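Local coordinates for papain-like protease (Human betacoronavirus 2c EMC/2012, PDB 4PT5), which probably acts as a cysteine protease that cleaves the viral replicase polyprotein, as related coronavirus papain-like proteases do, at residues Leu206-Tyr211 and His241-Leu246. Numbering follows the deposited sequence.
Sequences LKACCY and HTTPWL
Cys-209 meets Leu-246 where a single helical turn, 206-209, held by weak hydrogen bonds to Leu-206 O, gives way to strand 210-212, and there the two backbones come closest, with 4.7 Å between their CA atoms. Strand 210-212 then runs parallel to strand 245-250, and backbone hydrogen bonds join Leu-247 to both Cys-209 and Tyr-211. The CA of Leu-246 adds a CA-H...O contact to the O of Cys-209. The one hydrogen bond between 206-211 and 241-246 runs from His-241 NE2 to Ala-208 O, 3.1 Å long and nearly straight at 174°. The carbonyl oxygen lies in the imidazole plane, and the donor is tilted 20° from the plane of the carbonyl. Having CG anti to the backbone N (chi1 -155°) carries the ring toward this turn. Beside the same oxygen packs Thr-243 CG2, while Thr-243 OG1 receives a hydrogen bond from the backbone N of Gln-317 and makes a weak one to Trp-245 O.

Cys-209 fills the middle of the contact. Its CB sits over one face of the Trp-245 indole in a CH-pi contact, 3.8 Å from the centroid of the six-membered ring, and its SG lies higher above that ring, turned to Pro-244 CD at 3.7 Å. Cys-210 SG approaches the indole at its edge instead, and Leu-206 CD2 comes to Trp-245 CZ2 obliquely, at 3.6 Å. Trp-245 NE1 is hydrogen-bonded to Lys-126 O, which probably helps set the turn of the indole. Leu-181 of strand 179-181 also packs against Leu-206, Cys-209 and Pro-244. Segment 241-246 leads from the zinc-bearing antiparallel sheet into the mixed sheet, and turn 206-209 packs against this passage, consistent with the fingers-to-palm junction of coronavirus papain-like proteases.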
loop_
_atom_site.group_PDB
_atom_site.type_symbol
_atom_site.label_atom_id
_atom_site.label_comp_id
_atom_site.label_asym_id
_atom_site.label_seq_id
_atom_site.Cartn_x
_atom_site.Cartn_y
_atom_site.Cartn_z
ATOM N N LEU A 206 -12.856 -13.873 -8.299
ATOM C CA LEU A 206 -13.103 -12.430 -8.320
ATOM C C LEU A 206 -12.506 -11.756 -9.555
ATOM O O LEU A 206 -12.901 -10.642 -9.915
ATOM C CB LEU A 206 -12.552 -11.765 -7.057
ATOM C CG LEU A 206 -13.255 -12.023 -5.727
ATOM C CD1 LEU A 206 -12.381 -11.496 -4.612
ATOM C CD2 LEU A 206 -14.630 -11.375 -5.671
ATOM N N LYS A 207 -11.552 -12.438 -10.188
ATOM C CA LYS A 207 -10.930 -11.966 -11.424
ATOM C C LYS A 207 -11.973 -11.844 -12.530
ATOM O O LYS A 207 -11.906 -10.936 -13.360
ATOM C CB LYS A 207 -9.811 -12.919 -11.865
ATOM C CG LYS A 207 -8.795 -13.273 -10.785
ATOM C CD LYS A 207 -7.746 -12.187 -10.593
ATOM C CE LYS A 207 -6.709 -12.610 -9.564
ATOM N NZ LYS A 207 -5.626 -11.600 -9.404
ATOM N N ALA A 208 -12.936 -12.763 -12.521
ATOM C CA ALA A 208 -14.018 -12.786 -13.502
ATOM C C ALA A 208 -15.091 -11.735 -13.212
ATOM O O ALA A 208 -15.795 -11.286 -14.121
ATOM C CB ALA A 208 -14.637 -14.175 -13.563
ATOM N N CYS A 209 -15.205 -11.345 -11.945
ATOM C CA CYS A 209 -16.279 -10.461 -11.494
ATOM C C CYS A 209 -15.890 -8.984 -11.508
ATOM O O CYS A 209 -16.743 -8.114 -11.319
ATOM C CB CYS A 209 -16.749 -10.873 -10.099
ATOM S SG CYS A 209 -17.169 -12.625 -9.959
ATOM N N CYS A 210 -14.606 -8.713 -11.730
ATOM C CA CYS A 210 -14.097 -7.345 -11.792
ATOM C C CYS A 210 -13.428 -7.060 -13.130
ATOM O O CYS A 210 -12.765 -7.932 -13.702
ATOM C CB CYS A 210 -13.109 -7.081 -10.654
ATOM S SG CYS A 210 -13.807 -7.256 -8.996
ATOM N N TYR A 211 -13.614 -5.836 -13.623
ATOM C CA TYR A 211 -12.958 -5.374 -14.844
ATOM C C TYR A 211 -12.754 -3.864 -14.823
ATOM O O TYR A 211 -13.660 -3.105 -14.470
ATOM C CB TYR A 211 -13.753 -5.776 -16.091
ATOM C CG TYR A 211 -13.002 -5.565 -17.392
ATOM C CD1 TYR A 211 -13.005 -4.325 -18.032
ATOM C CD2 TYR A 211 -12.289 -6.610 -17.985
ATOM C CE1 TYR A 211 -12.316 -4.129 -19.218
ATOM C CE2 TYR A 211 -11.598 -6.422 -19.173
ATOM C CZ TYR A 211 -11.616 -5.182 -19.786
ATOM O OH TYR A 211 -10.933 -4.988 -20.965
ATOM N N HIS A 241 -19.220 -15.694 -20.130
ATOM C CA HIS A 241 -19.209 -14.903 -18.900
ATOM C C HIS A 241 -20.258 -15.369 -17.930
ATOM O O HIS A 241 -21.452 -15.133 -18.129
ATOM C CB HIS A 241 -19.380 -13.417 -19.219
ATOM C CG HIS A 241 -18.798 -12.490 -18.174
ATOM N ND1 HIS A 241 -19.174 -11.204 -18.062
ATOM C CD2 HIS A 241 -17.842 -12.708 -17.182
ATOM C CE1 HIS A 241 -18.494 -10.624 -17.055
ATOM N NE2 HIS A 241 -17.680 -11.546 -16.517
ATOM N N THR A 242 -19.813 -16.045 -16.874
ATOM C CA THR A 242 -20.703 -16.515 -15.816
ATOM C C THR A 242 -20.200 -16.019 -14.459
ATOM O O THR A 242 -19.132 -16.427 -14.000
ATOM C CB THR A 242 -20.825 -18.055 -15.820
ATOM O OG1 THR A 242 -21.012 -18.521 -17.163
ATOM C CG2 THR A 242 -22.003 -18.509 -14.961
ATOM N N THR A 243 -20.969 -15.127 -13.834
ATOM C CA THR A 243 -20.602 -14.529 -12.541
ATOM C C THR A 243 -21.808 -14.441 -11.593
ATOM O O THR A 243 -22.949 -14.549 -12.042
ATOM C CB THR A 243 -20.004 -13.109 -12.713
ATOM O OG1 THR A 243 -20.977 -12.234 -13.297
ATOM C CG2 THR A 243 -18.748 -13.129 -13.578
ATOM N N PRO A 244 -21.560 -14.272 -10.276
ATOM C CA PRO A 244 -22.649 -13.933 -9.351
ATOM C C PRO A 244 -23.010 -12.444 -9.397
ATOM O O PRO A 244 -24.130 -12.067 -9.044
ATOM C CB PRO A 244 -22.072 -14.299 -7.981
ATOM C CG PRO A 244 -20.597 -14.183 -8.146
ATOM C CD PRO A 244 -20.317 -14.615 -9.557
ATOM N N TRP A 245 -22.054 -11.622 -9.825
ATOM C CA TRP A 245 -22.223 -10.174 -9.990
ATOM C C TRP A 245 -21.070 -9.644 -10.792
ATOM O O TRP A 245 -20.062 -10.335 -10.962
ATOM C CB TRP A 245 -22.301 -9.467 -8.637
ATOM C CG TRP A 245 -21.229 -9.893 -7.661
ATOM C CD1 TRP A 245 -21.332 -10.847 -6.651
ATOM C CD2 TRP A 245 -19.846 -9.395 -7.572
ATOM N NE1 TRP A 245 -20.150 -10.966 -5.965
ATOM C CE2 TRP A 245 -19.218 -10.125 -6.465
ATOM C CE3 TRP A 245 -19.096 -8.450 -8.269
ATOM C CZ2 TRP A 245 -17.899 -9.905 -6.094
ATOM C CZ3 TRP A 245 -17.768 -8.237 -7.883
ATOM C CH2 TRP A 245 -17.186 -8.948 -6.824
ATOM N N LEU A 246 -21.193 -8.415 -11.290
ATOM C CA LEU A 246 -20.130 -7.815 -12.092
ATOM C C LEU A 246 -19.838 -6.372 -11.705
ATOM O O LEU A 246 -20.703 -5.503 -11.809
ATOM C CB LEU A 246 -20.464 -7.904 -13.587
ATOM C CG LEU A 246 -19.521 -7.234 -14.596
ATOM C CD1 LEU A 246 -18.180 -7.953 -14.693
ATOM C CD2 LEU A 246 -20.186 -7.153 -15.962
#